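Local coordinates for protein flavin-dependent thymidylate synthase (Thermus thermophilus, PDB 6J61) that probably catalyses the reductive methylation of dUMP to dTMP, working as a homotetramer with FAD as cofactor, methylenetetrahydrofolate as methyl donor and NADPH as reductant, at residues A[71-74]-A[75-78]; A[179-182]-A[183-187]; A[231-234]-A[235-239]. One frame throughout, in Å; residues are numbered along the deposited sequence.

Interaction 1 of 3, residues A[71-74]-A[75-78]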
loop_
_atom_site.group_PDB
_atom_site.type_symbol
_atom_site.label_atom_id
_atom_site.label_comp_id
_atom_site.label_asym_id
_atom_site.label_seq_id
_atom_site.Cartn_x
_atom_site.Cartn_y
_atom_site.Cartn_z
ATOM N N LYS A 71 10.719 -4.032 21.292
ATOM C CA LYS A 71 10.232 -5.009 22.259
ATOM C C LYS A 71 9.098 -4.283 22.977
ATOM O O LYS A 71 9.306 -3.212 23.553
ATOM C CB LYS A 71 11.355 -5.372 23.242
ATOM C CG LYS A 71 10.989 -6.440 24.256
ATOM C CD LYS A 71 12.163 -6.792 25.153
ATOM C CE LYS A 71 11.758 -7.886 26.134
ATOM N NZ LYS A 71 12.788 -8.143 27.179
ATOM N N ALA A 72 7.900 -4.852 22.934
ATOM C CA ALA A 72 6.760 -4.207 23.564
ATOM C C ALA A 72 5.624 -5.149 23.888
ATOM O O ALA A 72 5.555 -6.260 23.382
ATOM C CB ALA A 72 6.243 -3.092 22.661
ATOM N N PRO A 73 4.697 -4.698 24.747
ATOM C CA PRO A 73 3.543 -5.511 25.138
ATOM C C PRO A 73 2.671 -5.746 23.901
ATOM O O PRO A 73 2.555 -4.877 23.033
ATOM C CB PRO A 73 2.847 -4.640 26.180
ATOM C CG PRO A 73 3.962 -3.827 26.739
ATOM C CD PRO A 73 4.743 -3.448 25.523
ATOM N N ILE A 74 2.053 -6.915 23.821
ATOM C CA ILE A 74 1.220 -7.235 22.686
ATOM C C ILE A 74 0.169 -6.163 22.419
ATOM O O ILE A 74 -0.016 -5.763 21.266
ATOM C CB ILE A 74 0.558 -8.623 22.874
ATOM C CG1 ILE A 74 1.622 -9.706 22.726
ATOM C CG2 ILE A 74 -0.522 -8.860 21.846
ATOM C CD1 ILE A 74 1.119 -11.109 23.041
ATOM N N PHE A 75 -0.507 -5.672 23.458
ATOM C CA PHE A 75 -1.538 -4.660 23.226
ATOM C C PHE A 75 -0.970 -3.369 22.617
ATOM O O PHE A 75 -1.685 -2.609 21.969
ATOM C CB PHE A 75 -2.351 -4.362 24.506
ATOM C CG PHE A 75 -1.642 -3.501 25.507
ATOM C CD1 PHE A 75 -0.608 -4.012 26.284
ATOM C CD2 PHE A 75 -2.018 -2.174 25.680
ATOM C CE1 PHE A 75 0.039 -3.215 27.218
ATOM C CE2 PHE A 75 -1.377 -1.369 26.611
ATOM C CZ PHE A 75 -0.344 -1.888 27.384
ATOM N N VAL A 76 0.316 -3.121 22.816
ATOM C CA VAL A 76 0.911 -1.947 22.207
ATOM C C VAL A 76 1.255 -2.322 20.760
ATOM O O VAL A 76 1.094 -1.515 19.835
ATOM C CB VAL A 76 2.176 -1.507 22.959
ATOM C CG1 VAL A 76 2.958 -0.492 22.141
ATOM C CG2 VAL A 76 1.778 -0.886 24.277
ATOM N N ALA A 77 1.699 -3.560 20.571
ATOM C CA ALA A 77 2.062 -4.054 19.248
ATOM C C ALA A 77 0.898 -3.997 18.268
ATOM O O ALA A 77 1.088 -3.676 17.096
ATOM C CB ALA A 77 2.581 -5.476 19.345
ATOM N N ARG A 78 -0.303 -4.306 18.747
ATOM C CA ARG A 78 -1.488 -4.297 17.905
ATOM C C ARG A 78 -1.879 -2.916 17.373
ATOM O O ARG A 78 -2.391 -2.804 16.252
ATOM C CB ARG A 78 -2.667 -4.937 18.650
ATOM C CG ARG A 78 -2.574 -6.453 18.669
ATOM C CD ARG A 78 -3.589 -7.100 19.586
ATOM N NE ARG A 78 -4.967 -6.964 19.125
ATOM C CZ ARG A 78 -5.915 -6.298 19.781
ATOM N NH1 ARG A 78 -5.636 -5.695 20.930
ATOM N NH2 ARG A 78 -7.148 -6.250 19.295
#
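Pro-73 and Phe-75 meet where strand 65-73 runs directly into helix 74-80, a worked example of how a proline can open a helix. The Phe-75 ring crosses the proline obliquely, CE1 lying 3.3 Å from Pro-73 CB, and it gets there because chi1 is 76°, which sets CG between the backbone N and the carbonyl carbon. Val-76 CG2 lies over one face of that ring toward its rim, and the same methyl runs alongside the proline, 4.1 Å from Pro-73 CD.

Arg-78 is the long side chain that crosses the contact. Its CB and then its CG pass the backbone oxygen Ile-74 O, CG at 3.7 Å. CD comes to 4.2 Å from Ile-74 CG2, so the aliphatic part of the arginine crosses the isoleucine branch. The bend at chi3 (68°) then turns the chain aside toward its head, where NH2 forms a salt bridge with Glu-90 of the second subunit; Ile-74 of that subunit packs on Arg-78 in turn.

In the backbone, the Pro-73 carbonyl oxygen accepts two bonds. Ala-77 N bonds to Pro-73 O at 2.9 Å in the carbonyl plane, while Val-76 N reaches Pro-73 O at the same 2.9 Å from well above that plane. Arg-78 N follows with a bond to Ile-74 O. Pro-73 is the N-cap residue, right before the helix, and the whole is a buried strand-to-helix junction that leads toward the predicted dUMP- and FAD-binding residues Phe-81 and Arg-82.

Interaction 2 of 3, residues A[179-182]-A[183-187]; sequences HFLK and LRLAP. With FAD (flavin-adenine dinucleotide), chain N; PO4 (phosphate ion), chain F.
With CG anti to the backbone N (chi1 -178°), His-179 carries its imidazole along the helix to Leu-183, where NE2 lies 3.5 Å from Leu-183 CD1. Arg-184, one residue further on, has CG anti to the carbonyl carbon (chi1 -56°), which lays that carbon over one face of the Phe-180 ring.

The histidine and leucine side chains cross at a slant. The same imidazole nitrogen donates to the FAD diphosphate, NE2 to O2P of FAD at 3.2 Å, the acceptor near the plane of the ring at its edge. With an alanine at the place of His-179, O2P would probably lose this donor and the Leu-183 methyl the ring beside it. Leu-183 spreads its other branch to the flavin, CD2 approaching the C8M methyl of FAD at 4.1 Å.

The second pair is a CH-pi contact, 3.8 Å from Arg-184 CG to the Phe-180 ring centroid, while ring and guanidinium planes stand 48° apart. Trp-80 stacks on the same phenyl group and His-83 meets it edge-to-face. Arg-184 NE is hydrogen-bonded to His-83 NE2, a bond to another FAD-pocket residue that probably limits the rotation of the guanidinium. NH1 makes only a weak, in-plane bond of 3.5 Å to O1 of a phosphate ion, probably from the crystallisation liquor. Main-chain bonds such as Arg-184 N to Phe-180 O, 2.8 Å, keep the turn helical. His-179 and Leu-183 line the FAD pocket of this ThyX enzyme; Arg-184, on the same helix, is the residue predicted to bind and activate dUMP.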
loop_
_atom_site.group_PDB
_atom_site.type_symbol
_atom_site.label_atom_id
_atom_site.label_comp_id
_atom_site.label_asym_id
_atom_site.label_seq_id
_atom_site.Cartn_x
_atom_site.Cartn_y
_atom_site.Cartn_z
ATOM N N HIS A 179 4.162 10.307 9.907
ATOM C CA HIS A 179 2.732 10.093 10.031
ATOM C C HIS A 179 2.489 9.353 11.354
ATOM O O HIS A 179 1.655 9.752 12.168
ATOM C CB HIS A 179 2.243 9.246 8.857
ATOM C CG HIS A 179 0.768 8.992 8.859
ATOM N ND1 HIS A 179 -0.156 9.972 8.569
ATOM C CD2 HIS A 179 0.058 7.863 9.095
ATOM C CE1 HIS A 179 -1.372 9.457 8.623
ATOM N NE2 HIS A 179 -1.271 8.179 8.940
ATOM N N PHE A 180 3.241 8.277 11.553
ATOM C CA PHE A 180 3.155 7.448 12.755
ATOM C C PHE A 180 3.354 8.282 14.018
ATOM O O PHE A 180 2.613 8.155 15.001
ATOM C CB PHE A 180 4.224 6.346 12.692
ATOM C CG PHE A 180 4.349 5.543 13.955
ATOM C CD1 PHE A 180 3.388 4.608 14.298
ATOM C CD2 PHE A 180 5.422 5.735 14.806
ATOM C CE1 PHE A 180 3.493 3.875 15.468
ATOM C CE2 PHE A 180 5.532 5.008 15.977
ATOM C CZ PHE A 180 4.563 4.074 16.307
ATOM N N LEU A 181 4.369 9.129 13.985
ATOM C CA LEU A 181 4.694 9.976 15.112
ATOM C C LEU A 181 3.612 10.999 15.409
ATOM O O LEU A 181 3.283 11.225 16.568
ATOM C CB LEU A 181 6.021 10.664 14.851
ATOM C CG LEU A 181 7.213 9.708 14.829
ATOM C CD1 LEU A 181 8.487 10.472 14.447
ATOM C CD2 LEU A 181 7.361 9.076 16.194
ATOM N N LYS A 182 3.061 11.609 14.362
ATOM C CA LYS A 182 2.000 12.597 14.508
ATOM C C LYS A 182 0.796 11.985 15.215
ATOM O O LYS A 182 0.170 12.631 16.052
ATOM C CB LYS A 182 1.583 13.128 13.133
ATOM C CG LYS A 182 0.403 14.095 13.136
ATOM C CD LYS A 182 0.673 15.320 14.004
ATOM C CE LYS A 182 -0.569 16.224 14.134
ATOM N NZ LYS A 182 -0.392 17.331 15.130
ATOM N N LEU A 183 0.479 10.737 14.886
ATOM C CA LEU A 183 -0.649 10.048 15.502
ATOM C C LEU A 183 -0.358 9.464 16.881
ATOM O O LEU A 183 -1.163 9.596 17.793
ATOM C CB LEU A 183 -1.149 8.930 14.590
ATOM C CG LEU A 183 -1.911 9.397 13.349
ATOM C CD1 LEU A 183 -2.081 8.233 12.379
ATOM C CD2 LEU A 183 -3.257 9.979 13.771
ATOM N N ARG A 184 0.795 8.826 17.037
ATOM C CA ARG A 184 1.132 8.212 18.309
ATOM C C ARG A 184 1.744 9.154 19.329
ATOM O O ARG A 184 1.906 8.802 20.502
ATOM C CB ARG A 184 2.043 7.022 18.063
ATOM C CG ARG A 184 1.417 6.030 17.119
ATOM C CD ARG A 184 0.088 5.515 17.653
ATOM N NE ARG A 184 -0.589 4.709 16.648
ATOM C CZ ARG A 184 -1.747 4.090 16.833
ATOM N NH1 ARG A 184 -2.367 4.178 17.996
ATOM N NH2 ARG A 184 -2.291 3.394 15.844
ATOM N N LEU A 185 2.093 10.353 18.886
ATOM C CA LEU A 185 2.643 11.348 19.791
ATOM C C LEU A 185 1.459 12.178 20.314
ATOM O O LEU A 185 1.537 12.808 21.361
ATOM C CB LEU A 185 3.651 12.226 19.045
ATOM C CG LEU A 185 5.071 12.355 19.608
ATOM C CD1 LEU A 185 5.437 11.158 20.465
ATOM C CD2 LEU A 185 6.054 12.513 18.453
ATOM N N ALA A 186 0.350 12.153 19.581
ATOM C CA ALA A 186 -0.840 12.887 19.977
ATOM C C ALA A 186 -1.304 12.392 21.331
ATOM O O ALA A 186 -1.153 11.215 21.655
ATOM C CB ALA A 186 -1.943 12.688 18.956
ATOM N N PRO A 187 -1.884 13.289 22.143
ATOM C CA PRO A 187 -2.369 12.906 23.476
ATOM C C PRO A 187 -3.560 11.953 23.475
ATOM O O PRO A 187 -3.955 11.458 24.523
ATOM C CB PRO A 187 -2.677 14.252 24.145
ATOM C CG PRO A 187 -2.990 15.159 22.987
ATOM C CD PRO A 187 -1.973 14.748 21.942
HETATM P PA FAD N . -1.048 3.553 7.785
HETATM O O1A FAD N . -1.614 2.215 8.087
HETATM O O2A FAD N . 0.564 3.491 7.900
HETATM O O5B FAD N . -1.463 3.953 6.288
HETATM C C5B FAD N . -1.094 5.311 6.033
HETATM C C4B FAD N . -1.859 5.755 4.792
HETATM O O4B FAD N . -1.475 4.921 3.677
HETATM C C3B FAD N . -3.355 5.562 4.977
HETATM O O3B FAD N . -4.001 6.681 5.585
HETATM C C2B FAD N . -3.852 5.283 3.566
HETATM O O2B FAD N . -4.159 6.513 2.898
HETATM C C1B FAD N . -2.669 4.517 2.914
HETATM N N9A FAD N . -2.834 3.031 2.938
HETATM C C8A FAD N . -1.938 2.123 3.452
HETATM N N7A FAD N . -2.379 0.903 3.311
HETATM C C5A FAD N . -3.581 0.927 2.700
HETATM C C6A FAD N . -4.525 -0.063 2.288
HETATM N N6A FAD N . -4.274 -1.404 2.506
HETATM N N1A FAD N . -5.667 0.334 1.681
HETATM C C2A FAD N . -5.928 1.632 1.461
HETATM N N3A FAD N . -5.071 2.597 1.832
HETATM C C4A FAD N . -3.903 2.296 2.446
HETATM N N1 FAD N . -8.973 1.497 14.669
HETATM C C2 FAD N . -9.893 0.550 14.919
HETATM O O2 FAD N . -9.798 -0.516 14.337
HETATM N N3 FAD N . -10.921 0.725 15.785
HETATM C C4 FAD N . -11.100 1.905 16.480
HETATM O O4 FAD N . -12.035 2.045 17.255
HETATM C C4X FAD N . -10.109 3.006 16.243
HETATM N N5 FAD N . -10.178 4.191 16.849
HETATM C C5X FAD N . -9.267 5.178 16.614
HETATM C C6 FAD N . -9.390 6.443 17.289
HETATM C C7 FAD N . -8.468 7.460 17.056
HETATM C C7M FAD N . -8.639 8.778 17.790
HETATM C C8 FAD N . -7.377 7.261 16.140
HETATM C C8M FAD N . -6.367 8.357 15.876
HETATM C C9 FAD N . -7.230 6.036 15.467
HETATM C C9A FAD N . -8.165 4.966 15.682
HETATM N N10 FAD N . -8.050 3.704 15.009
HETATM C C10 FAD N . -9.004 2.712 15.268
HETATM C "C1'" FAD N . -6.954 3.410 14.050
HETATM C "C2'" FAD N . -7.165 4.036 12.647
HETATM O "O2'" FAD N . -8.427 3.645 12.097
HETATM C "C3'" FAD N . -6.019 3.601 11.699
HETATM O "O3'" FAD N . -6.091 2.183 11.463
HETATM C "C4'" FAD N . -4.622 3.961 12.299
HETATM O "O4'" FAD N . -4.649 5.272 12.897
HETATM C "C5'" FAD N . -3.556 3.936 11.205
HETATM O "O5'" FAD N . -3.685 5.130 10.435
HETATM P P FAD N . -3.232 4.839 8.915
HETATM O O1P FAD N . -3.936 3.636 8.384
HETATM O O2P FAD N . -3.615 6.131 8.052
HETATM O O3P FAD N . -1.586 4.646 8.895
HETATM P P PO4 F . -5.999 1.657 18.115
HETATM O O1 PO4 F . -5.387 2.770 18.893
HETATM O O2 PO4 F . -7.445 1.563 18.442
HETATM O O3 PO4 F . -5.324 0.382 18.461
HETATM O O4 PO4 F . -5.839 1.917 16.665
#

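Interaction 3 of 3, residues A[231-234]-A[235-239]; sequences RALR and GLLTP
The guanidinium of Arg-234, the residue bonded directly to Gly-235, has the backbone N of Arg-231 over the centre of one face, 3.9 Å above its plane. The arginine thus folds back along its own helix, its chain extended from CG to NE. At the polar end NE is hydrogen-bonded to Val-263 O, which ties this turn to the end of helix 253-263, and Phe-264 packs on the same side chain.

The backbone leaves the helical course at Arg-234 and turns at Gly-235. The glycine phi is positive, 86°, with psi -49°, angles at which a side chain would be driven into Arg-234 O. The reversal lets Leu-236 N turn back to Arg-234 O at 2.8 Å, a weak bond across one residue that has the form of a classic gamma turn. Leu-237 N likewise makes a weak bond of 3.0 Å to Leu-233 O, the last trace of helical spacing in this pair of segments.

The leucines fill the other side of the turn. Leu-236 sits at the oxygen end of the Ala-232 carbonyl, with CB and CG each 3.4 Å from Ala-232 O. One methyl of Leu-237 reaches its counterpart one turn back, CD1 to Leu-233 CD2 at 4.2 Å, and Leu-237 CB sits 3.5 Å from Leu-233 O. These apolar groups face another chain: Leu-233 packs on Leu-233 of the third subunit, and Leu-236 on Leu-237 of that subunit.

Thr-238 then takes the N-cap position of helix 239-249. The contact is therefore a glycine-containing turn joining two consecutive helices, probably in the extra C-terminal domain of this enzyme, with its leucines in a subunit interface.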
loop_
_atom_site.group_PDB
_atom_site.type_symbol
_atom_site.label_atom_id
_atom_site.label_comp_id
_atom_site.label_asym_id
_atom_site.label_seq_id
_atom_site.Cartn_x
_atom_site.Cartn_y
_atom_site.Cartn_z
ATOM N N ARG A 231 -12.699 30.867 9.002
ATOM C CA ARG A 231 -13.700 31.899 8.769
ATOM C C ARG A 231 -13.769 32.869 9.953
ATOM O O ARG A 231 -14.087 34.047 9.786
ATOM C CB ARG A 231 -15.058 31.234 8.528
ATOM C CG ARG A 231 -16.215 32.184 8.306
ATOM C CD ARG A 231 -17.398 31.442 7.719
ATOM N NE ARG A 231 -17.196 31.169 6.305
ATOM C CZ ARG A 231 -17.821 30.206 5.634
ATOM N NH1 ARG A 231 -18.691 29.419 6.256
ATOM N NH2 ARG A 231 -17.578 30.028 4.339
ATOM N N ALA A 232 -13.471 32.364 11.146
ATOM C CA ALA A 232 -13.477 33.193 12.336
ATOM C C ALA A 232 -12.248 34.081 12.275
ATOM O O ALA A 232 -12.287 35.227 12.712
ATOM C CB ALA A 232 -13.434 32.335 13.582
ATOM N N LEU A 233 -11.155 33.549 11.737
ATOM C CA LEU A 233 -9.925 34.322 11.613
ATOM C C LEU A 233 -10.203 35.504 10.709
ATOM O O LEU A 233 -9.678 36.595 10.911
ATOM C CB LEU A 233 -8.802 33.461 11.038
ATOM C CG LEU A 233 -8.246 32.446 12.029
ATOM C CD1 LEU A 233 -7.060 31.727 11.421
ATOM C CD2 LEU A 233 -7.837 33.177 13.297
ATOM N N ARG A 234 -11.015 35.273 9.686
ATOM C CA ARG A 234 -11.411 36.353 8.800
ATOM C C ARG A 234 -12.446 37.084 9.661
ATOM O O ARG A 234 -13.012 36.500 10.583
ATOM C CB ARG A 234 -12.076 35.798 7.543
ATOM C CG ARG A 234 -11.223 34.830 6.763
ATOM C CD ARG A 234 -12.057 34.054 5.755
ATOM N NE ARG A 234 -11.386 32.807 5.409
ATOM C CZ ARG A 234 -12.002 31.661 5.143
ATOM N NH1 ARG A 234 -13.326 31.577 5.171
ATOM N NH2 ARG A 234 -11.281 30.585 4.875
ATOM N N GLY A 235 -12.705 38.348 9.386
ATOM C CA GLY A 235 -13.680 39.032 10.212
ATOM C C GLY A 235 -13.005 39.589 11.443
ATOM O O GLY A 235 -13.206 40.755 11.775
ATOM N N LEU A 236 -12.215 38.758 12.125
ATOM C CA LEU A 236 -11.481 39.194 13.310
ATOM C C LEU A 236 -10.165 39.856 12.911
ATOM O O LEU A 236 -9.645 40.692 13.647
ATOM C CB LEU A 236 -11.154 38.018 14.243
ATOM C CG LEU A 236 -12.142 37.475 15.279
ATOM C CD1 LEU A 236 -11.454 36.395 16.099
ATOM C CD2 LEU A 236 -12.613 38.581 16.200
ATOM N N LEU A 237 -9.632 39.491 11.745
ATOM C CA LEU A 237 -8.354 40.035 11.293
ATOM C C LEU A 237 -8.328 40.403 9.819
ATOM O O LEU A 237 -9.075 39.850 9.016
ATOM C CB LEU A 237 -7.244 39.012 11.543
ATOM C CG LEU A 237 -7.166 38.341 12.914
ATOM C CD1 LEU A 237 -6.292 37.103 12.811
ATOM C CD2 LEU A 237 -6.619 39.322 13.947
ATOM N N THR A 238 -7.445 41.332 9.469
ATOM C CA THR A 238 -7.278 41.760 8.083
ATOM C C THR A 238 -5.908 41.265 7.653
ATOM O O THR A 238 -5.053 40.995 8.493
ATOM C CB THR A 238 -7.286 43.298 7.931
ATOM O OG1 THR A 238 -6.228 43.859 8.717
ATOM C CG2 THR A 238 -8.617 43.879 8.378
ATOM N N PRO A 239 -5.683 41.138 6.340
ATOM C CA PRO A 239 -4.401 40.671 5.807
ATOM C C PRO A 239 -3.202 41.394 6.417
ATOM O O PRO A 239 -2.351 40.777 7.061
ATOM C CB PRO A 239 -4.554 40.933 4.314
ATOM C CG PRO A 239 -6.004 40.613 4.092
ATOM C CD PRO A 239 -6.661 41.332 5.254
#

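Overall arrangement
All three contacts are local turns of the chain, yet their surroundings set their chemistry. Interaction 1, the most buried, joins a strand to a helix through apolar packing and a doubly used carbonyl oxygen, while its arginine pairs with a glutamate across the subunit boundary. Interaction 2 lies within helix 174-184 and its end, about 6 Å from the chain's centre; aromatic and basic groups there meet the FAD diphosphate and a phosphate ion, beside leucine packing. The centres of these two lie 16 Å apart, without touching. Interaction 3 stands about 46 Å from the centre of interaction 1, across the chain's centre; its cross-segment hydrogen bonds are weak backbone ones, and leucines meet a neighbouring subunit.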